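Local coordinates for MazG-related protein (Thermotoga maritima, PDB 2YXH) that binds magnesium ions and probably hydrolyses nucleoside triphosphates to monophosphates and pyrophosphate, at residues T26-L31 with L62-V67; R90-F95 with E106-E111. The protein carries 1 engineered substitution. All coordinates share one frame; numbering follows the deposited sequence.

Contact 1. Residues T26-L31 with L62-V67; sequences TLLEAL and LLVAAV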
loop_
_atom_site.group_PDB
_atom_site.type_symbol
_atom_site.label_atom_id
_atom_site.label_comp_id
_atom_site.label_asym_id
_atom_site.label_seq_id
_atom_site.Cartn_x
_atom_site.Cartn_y
_atom_site.Cartn_z
ATOM N N THR A 26 -15.393 2.342 0.610
ATOM C CA THR A 26 -15.160 3.496 -0.222
ATOM C C THR A 26 -13.647 3.656 -0.463
ATOM O O THR A 26 -13.191 4.023 -1.557
ATOM C CB THR A 26 -15.722 4.781 0.470
ATOM O OG1 THR A 26 -17.140 4.690 0.568
ATOM C CG2 THR A 26 -15.462 5.953 -0.388
ATOM N N LEU A 27 -12.879 3.407 0.594
ATOM C CA LEU A 27 -11.469 3.535 0.495
ATOM C C LEU A 27 -10.856 2.461 -0.408
ATOM O O LEU A 27 -9.899 2.724 -1.180
ATOM C CB LEU A 27 -10.887 3.537 1.887
ATOM C CG LEU A 27 -11.373 4.797 2.604
ATOM C CD1 LEU A 27 -10.955 4.802 4.199
ATOM C CD2 LEU A 27 -10.921 6.029 1.777
ATOM N N LEU A 28 -11.429 1.269 -0.310
ATOM C CA LEU A 28 -11.032 0.177 -1.180
ATOM C C LEU A 28 -11.133 0.551 -2.638
ATOM O O LEU A 28 -10.212 0.257 -3.412
ATOM C CB LEU A 28 -11.813 -1.087 -0.886
ATOM C CG LEU A 28 -11.187 -1.845 0.249
ATOM C CD1 LEU A 28 -12.079 -2.907 0.732
ATOM C CD2 LEU A 28 -9.762 -2.415 -0.154
ATOM N N GLU A 29 -12.249 1.172 -3.007
ATOM C CA GLU A 29 -12.498 1.741 -4.380
ATOM C C GLU A 29 -11.553 2.867 -4.699
ATOM O O GLU A 29 -11.007 2.898 -5.757
ATOM C CB GLU A 29 -13.907 2.363 -4.480
ATOM C CG GLU A 29 -14.973 1.470 -5.043
ATOM C CD GLU A 29 -16.345 1.694 -4.379
ATOM O OE1 GLU A 29 -16.768 2.880 -4.184
ATOM O OE2 GLU A 29 -17.021 0.672 -4.049
ATOM N N ALA A 30 -11.309 3.785 -3.767
ATOM C CA ALA A 30 -10.265 4.805 -4.019
ATOM C C ALA A 30 -8.940 4.115 -4.388
ATOM O O ALA A 30 -8.267 4.473 -5.344
ATOM C CB ALA A 30 -10.131 5.761 -2.894
ATOM N N LEU A 31 -8.614 3.063 -3.662
ATOM C CA LEU A 31 -7.367 2.331 -3.945
ATOM C C LEU A 31 -7.349 1.630 -5.308
ATOM O O LEU A 31 -6.319 1.681 -5.980
ATOM C CB LEU A 31 -7.036 1.308 -2.829
ATOM C CG LEU A 31 -5.776 0.483 -3.044
ATOM C CD1 LEU A 31 -4.522 1.307 -3.366
ATOM C CD2 LEU A 31 -5.607 -0.404 -1.889
ATOM N N LEU A 62 -2.650 2.659 2.648
ATOM C CA LEU A 62 -2.479 2.918 4.068
ATOM C C LEU A 62 -3.723 3.519 4.671
ATOM O O LEU A 62 -4.057 3.143 5.783
ATOM C CB LEU A 62 -1.250 3.781 4.277
ATOM C CG LEU A 62 0.097 3.068 4.226
ATOM C CD1 LEU A 62 1.145 4.196 4.571
ATOM C CD2 LEU A 62 0.158 1.979 5.333
ATOM N N LEU A 63 -4.503 4.317 3.914
ATOM C CA LEU A 63 -5.802 4.747 4.415
ATOM C C LEU A 63 -6.793 3.571 4.538
ATOM O O LEU A 63 -7.662 3.585 5.385
ATOM C CB LEU A 63 -6.460 5.774 3.573
ATOM C CG LEU A 63 -6.043 7.218 3.698
ATOM C CD1 LEU A 63 -6.846 8.041 2.614
ATOM C CD2 LEU A 63 -6.058 7.818 5.218
ATOM N N VAL A 64 -6.648 2.537 3.747
ATOM C CA VAL A 64 -7.526 1.361 3.988
ATOM C C VAL A 64 -7.043 0.725 5.327
ATOM O O VAL A 64 -7.835 0.486 6.257
ATOM C CB VAL A 64 -7.565 0.385 2.795
ATOM C CG1 VAL A 64 -8.285 -0.906 3.129
ATOM C CG2 VAL A 64 -8.182 1.022 1.544
ATOM N N ALA A 65 -5.751 0.496 5.479
ATOM C CA ALA A 65 -5.287 0.026 6.765
ATOM C C ALA A 65 -5.889 0.845 7.904
ATOM O O ALA A 65 -6.481 0.275 8.846
ATOM C CB ALA A 65 -3.746 -0.011 6.859
ATOM N N ALA A 66 -5.740 2.150 7.867
ATOM C CA ALA A 66 -6.298 3.035 8.947
ATOM C C ALA A 66 -7.751 2.831 9.371
ATOM O O ALA A 66 -8.095 2.878 10.584
ATOM C CB ALA A 66 -6.045 4.537 8.640
ATOM N N VAL A 67 -8.630 2.588 8.382
ATOM C CA VAL A 67 -10.001 2.522 8.687
ATOM C C VAL A 67 -10.352 1.086 9.106
ATOM O O VAL A 67 -11.342 0.877 9.813
ATOM C CB VAL A 67 -10.870 2.924 7.441
ATOM C CG1 VAL A 67 -12.349 2.618 7.710
ATOM C CG2 VAL A 67 -10.665 4.497 7.082
#
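The carbonyl oxygen of Leu27 accepts the amide of Leu31, with Leu31 N 2.8 Å from Leu27 O, while Val64 CG2 from the other helix lies 3.6 Å from the same Leu27 O. This methyl presses mainly on the backbone of its partner helix: Val64 CG2 is also 3.6 Å from Leu27 C, and 3.7 Å from Leu27 CB, and it borders Leu28 at the backbone N. Its sister branch serves the neighbouring residue. Val64 CG1, set anti to the backbone N (chi1 171°), meets Leu28 CD2 at 3.9 Å, the two side chains crossing at about a right angle. The axes of segments 26-31 and 62-67 approach to 9.1 Å, with N-to-C directions 169° apart, which identifies an antiparallel helix pair, here the hairpin of helices 24-43 and 47-72 in the all-alpha MazG fold. Further along the same hairpin, Glu34, Glu37, Glu53, Asp56 and Asp60 bind magnesium. The CD1 branch of Leu27 is directed at Leu63 and Val67, but its modelled approach to Val67 is implausibly short and the exact placement is doubtful. Leu19 of helix 17-20 packs on Leu27, Leu63 and Val67. Leu28 and Val64 also touch the second subunit, through Ile35 and Met57 of that chain respectively.

Contact 2. Residues R90-F95 with E106-E111; sequences RKPWLF and EKIWKE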
loop_
_atom_site.group_PDB
_atom_site.type_symbol
_atom_site.label_atom_id
_atom_site.label_comp_id
_atom_site.label_asym_id
_atom_site.label_seq_id
_atom_site.Cartn_x
_atom_site.Cartn_y
_atom_site.Cartn_z
ATOM N N ARG A 90 6.650 -19.102 3.444
ATOM C CA ARG A 90 6.593 -19.492 2.040
ATOM C C ARG A 90 7.838 -19.389 1.147
ATOM O O ARG A 90 8.054 -20.215 0.220
ATOM C CB ARG A 90 5.408 -18.857 1.306
ATOM C CG ARG A 90 4.089 -19.182 1.966
ATOM C CD ARG A 90 2.906 -18.512 1.326
ATOM N NE ARG A 90 1.639 -19.005 1.905
ATOM C CZ ARG A 90 0.408 -18.708 1.463
ATOM N NH1 ARG A 90 0.218 -17.915 0.424
ATOM N NH2 ARG A 90 -0.648 -19.237 2.074
ATOM N N LYS A 91 8.668 -18.400 1.396
ATOM C CA LYS A 91 9.736 -18.116 0.465
ATOM C C LYS A 91 10.947 -18.141 1.292
ATOM O O LYS A 91 11.545 -17.130 1.497
ATOM C CB LYS A 91 9.530 -16.738 -0.181
ATOM C CG LYS A 91 8.238 -16.638 -1.046
ATOM C CD LYS A 91 8.078 -15.207 -1.604
ATOM C CE LYS A 91 8.050 -15.132 -3.151
ATOM N NZ LYS A 91 8.643 -13.815 -3.687
ATOM N N PRO A 92 11.316 -19.322 1.843
ATOM C CA PRO A 92 12.481 -19.277 2.803
ATOM C C PRO A 92 13.788 -18.905 2.185
ATOM O O PRO A 92 14.745 -18.507 2.891
ATOM C CB PRO A 92 12.623 -20.758 3.276
ATOM C CG PRO A 92 11.866 -21.539 2.230
ATOM C CD PRO A 92 10.729 -20.667 1.720
ATOM N N TRP A 93 13.870 -19.147 0.872
ATOM C CA TRP A 93 15.111 -18.761 0.118
ATOM C C TRP A 93 15.518 -17.268 0.241
ATOM O O TRP A 93 16.644 -16.933 -0.056
ATOM C CB TRP A 93 15.003 -19.126 -1.335
ATOM C CG TRP A 93 13.819 -18.487 -2.059
ATOM C CD1 TRP A 93 13.785 -17.253 -2.748
ATOM C CD2 TRP A 93 12.509 -19.067 -2.228
ATOM N NE1 TRP A 93 12.510 -17.049 -3.320
ATOM C CE2 TRP A 93 11.713 -18.129 -2.987
ATOM C CE3 TRP A 93 11.910 -20.267 -1.792
ATOM C CZ2 TRP A 93 10.394 -18.400 -3.319
ATOM C CZ3 TRP A 93 10.549 -20.519 -2.147
ATOM C CH2 TRP A 93 9.835 -19.598 -2.883
ATOM N N LEU A 94 14.598 -16.410 0.716
ATOM C CA LEU A 94 14.862 -14.980 0.923
ATOM C C LEU A 94 15.939 -14.787 1.964
ATOM O O LEU A 94 16.597 -13.737 2.062
ATOM C CB LEU A 94 13.567 -14.258 1.346
ATOM C CG LEU A 94 12.432 -14.254 0.315
ATOM C CD1 LEU A 94 11.243 -13.451 0.828
ATOM C CD2 LEU A 94 12.997 -13.613 -0.936
ATOM N N PHE A 95 16.137 -15.814 2.771
ATOM C CA PHE A 95 17.073 -15.716 3.905
ATOM C C PHE A 95 18.242 -16.648 3.717
ATOM O O PHE A 95 18.903 -16.982 4.691
ATOM C CB PHE A 95 16.306 -16.049 5.177
ATOM C CG PHE A 95 15.139 -15.146 5.396
ATOM C CD1 PHE A 95 15.316 -13.881 5.991
ATOM C CD2 PHE A 95 13.871 -15.504 4.943
ATOM C CE1 PHE A 95 14.258 -12.996 6.170
ATOM C CE2 PHE A 95 12.803 -14.622 5.122
ATOM C CZ PHE A 95 13.007 -13.363 5.738
ATOM N N GLU A 106 9.810 -22.714 -6.793
ATOM C CA GLU A 106 8.415 -23.113 -6.817
ATOM C C GLU A 106 8.126 -24.423 -6.060
ATOM O O GLU A 106 7.102 -24.526 -5.390
ATOM C CB GLU A 106 7.874 -23.213 -8.200
ATOM C CG GLU A 106 8.644 -24.069 -9.126
ATOM C CD GLU A 106 7.989 -24.145 -10.532
ATOM O OE1 GLU A 106 6.803 -24.650 -10.594
ATOM O OE2 GLU A 106 8.655 -23.696 -11.534
ATOM N N LYS A 107 9.008 -25.411 -6.188
ATOM C CA LYS A 107 8.787 -26.716 -5.571
ATOM C C LYS A 107 8.668 -26.452 -4.094
ATOM O O LYS A 107 7.749 -26.964 -3.445
ATOM C CB LYS A 107 9.973 -27.625 -5.854
ATOM C CG LYS A 107 9.963 -28.226 -7.212
ATOM C CD LYS A 107 10.753 -29.494 -7.207
ATOM C CE LYS A 107 11.504 -29.648 -8.538
ATOM N NZ LYS A 107 12.529 -30.801 -8.514
ATOM N N ILE A 108 9.542 -25.590 -3.549
ATOM C CA ILE A 108 9.394 -25.240 -2.159
ATOM C C ILE A 108 8.033 -24.607 -1.895
ATOM O O ILE A 108 7.269 -25.006 -1.009
ATOM C CB ILE A 108 10.478 -24.300 -1.722
ATOM C CG1 ILE A 108 11.852 -24.984 -1.925
ATOM C CG2 ILE A 108 10.177 -23.820 -0.280
ATOM C CD1 ILE A 108 13.078 -24.349 -1.148
ATOM N N TRP A 109 7.683 -23.671 -2.752
ATOM C CA TRP A 109 6.566 -22.863 -2.469
ATOM C C TRP A 109 5.278 -23.703 -2.538
ATOM O O TRP A 109 4.348 -23.527 -1.722
ATOM C CB TRP A 109 6.555 -21.678 -3.425
ATOM C CG TRP A 109 5.444 -20.784 -3.196
ATOM C CD1 TRP A 109 5.393 -19.733 -2.335
ATOM C CD2 TRP A 109 4.153 -20.864 -3.819
ATOM N NE1 TRP A 109 4.174 -19.115 -2.409
ATOM C CE2 TRP A 109 3.388 -19.779 -3.317
ATOM C CE3 TRP A 109 3.595 -21.709 -4.819
ATOM C CZ2 TRP A 109 2.065 -19.516 -3.756
ATOM C CZ3 TRP A 109 2.253 -21.454 -5.286
ATOM C CH2 TRP A 109 1.505 -20.363 -4.744
ATOM N N LYS A 110 5.241 -24.616 -3.488
ATOM C CA LYS A 110 4.107 -25.472 -3.632
ATOM C C LYS A 110 3.873 -26.168 -2.250
ATOM O O LYS A 110 2.730 -26.326 -1.823
ATOM C CB LYS A 110 4.397 -26.454 -4.757
ATOM C CG LYS A 110 3.364 -27.546 -4.869
ATOM C CD LYS A 110 3.255 -28.073 -6.274
ATOM C CE LYS A 110 1.908 -28.803 -6.416
ATOM N NZ LYS A 110 1.752 -30.131 -5.688
ATOM N N GLU A 111 4.944 -26.495 -1.511
ATOM C CA GLU A 111 4.791 -27.312 -0.316
ATOM C C GLU A 111 4.457 -26.454 0.875
ATOM O O GLU A 111 3.637 -26.836 1.685
ATOM C CB GLU A 111 6.078 -28.094 0.005
ATOM C CG GLU A 111 6.494 -29.143 -1.064
ATOM C CD GLU A 111 5.376 -30.074 -1.453
ATOM O OE1 GLU A 111 4.668 -30.600 -0.560
ATOM O OE2 GLU A 111 5.206 -30.268 -2.674
HETATM O O HOH W 1 2.178 -17.317 -1.620
#
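Arg90 starts its contact with Trp109 at the first side-chain carbon: Arg90 CB lies 3.7 Å from Trp109 CD1, on the pyrrole part of the indole. From CG to NE the arginine chain is extended, which carries it past the indole nitrogen, and Arg90 CD passes 4.0 Å from Trp109 NE1. At the tip, Arg90 NH1 donates to a water at 2.9 Å from its oxygen, and Trp109 NE1 donates to that same water oxygen at 2.8 Å. The water lies at the edge of the indole, in its plane, where Trp109 NE1 points; accepting from Arg90 NH1 as well, it bridges the two side chains. The guanidinium and indole planes stand 89° apart, which excludes a stacked pairing of the two. Arg90 O also faces the edge of the indole, yet this buried carbonyl has no hydrogen-bonding partner in the model.

Trp93 makes the second half of the interface. The six-membered end of its indole meets the helix edge-on: Trp93 CZ3 lies 3.8 Å from Ile108 CB, and Trp93 CH2 lies 3.9 Å from Trp109 CB. Lys91 CA covers one face of the Trp93 ring toward its rim. Ile108 CG2, also at the edge of the Trp93 ring, packs 3.8 Å from Pro92 CD. Cys16 of the second subunit also touches Lys91 and Trp93. Lys91 (phi/psi -126/66°) is where the backbone leaves helix 76-90, and residues 92-94 form a short 3-10 segment: a helix end followed by a 3-10 turn, against which the C-terminal helix 102-113 folds back through apolar packing.

From the N terminus, the chain passes helices 2-15 and 17-20 before contact 1, which joins the start of helix 24-43 to the later part of helix 47-72 and so closes a loop of 30 intervening residues, mostly helical. Helix 76-90 follows, and contact 2 then closes a shorter loop of 10 residues by bringing helix 102-113 back to segment 90-95. The two loops come in series and neither nest nor cross. The centres of contact 1 and contact 2 are about 30 Å apart, on opposite sides of the chain's centre, and the nearest atoms of contact 1 and contact 2 are about 18 Å apart. Contact 1 ties together the metal-binding hairpin, contact 2 ties the turn after helix 76-90 to the C-terminal helix 102-113, and both touch the second subunit.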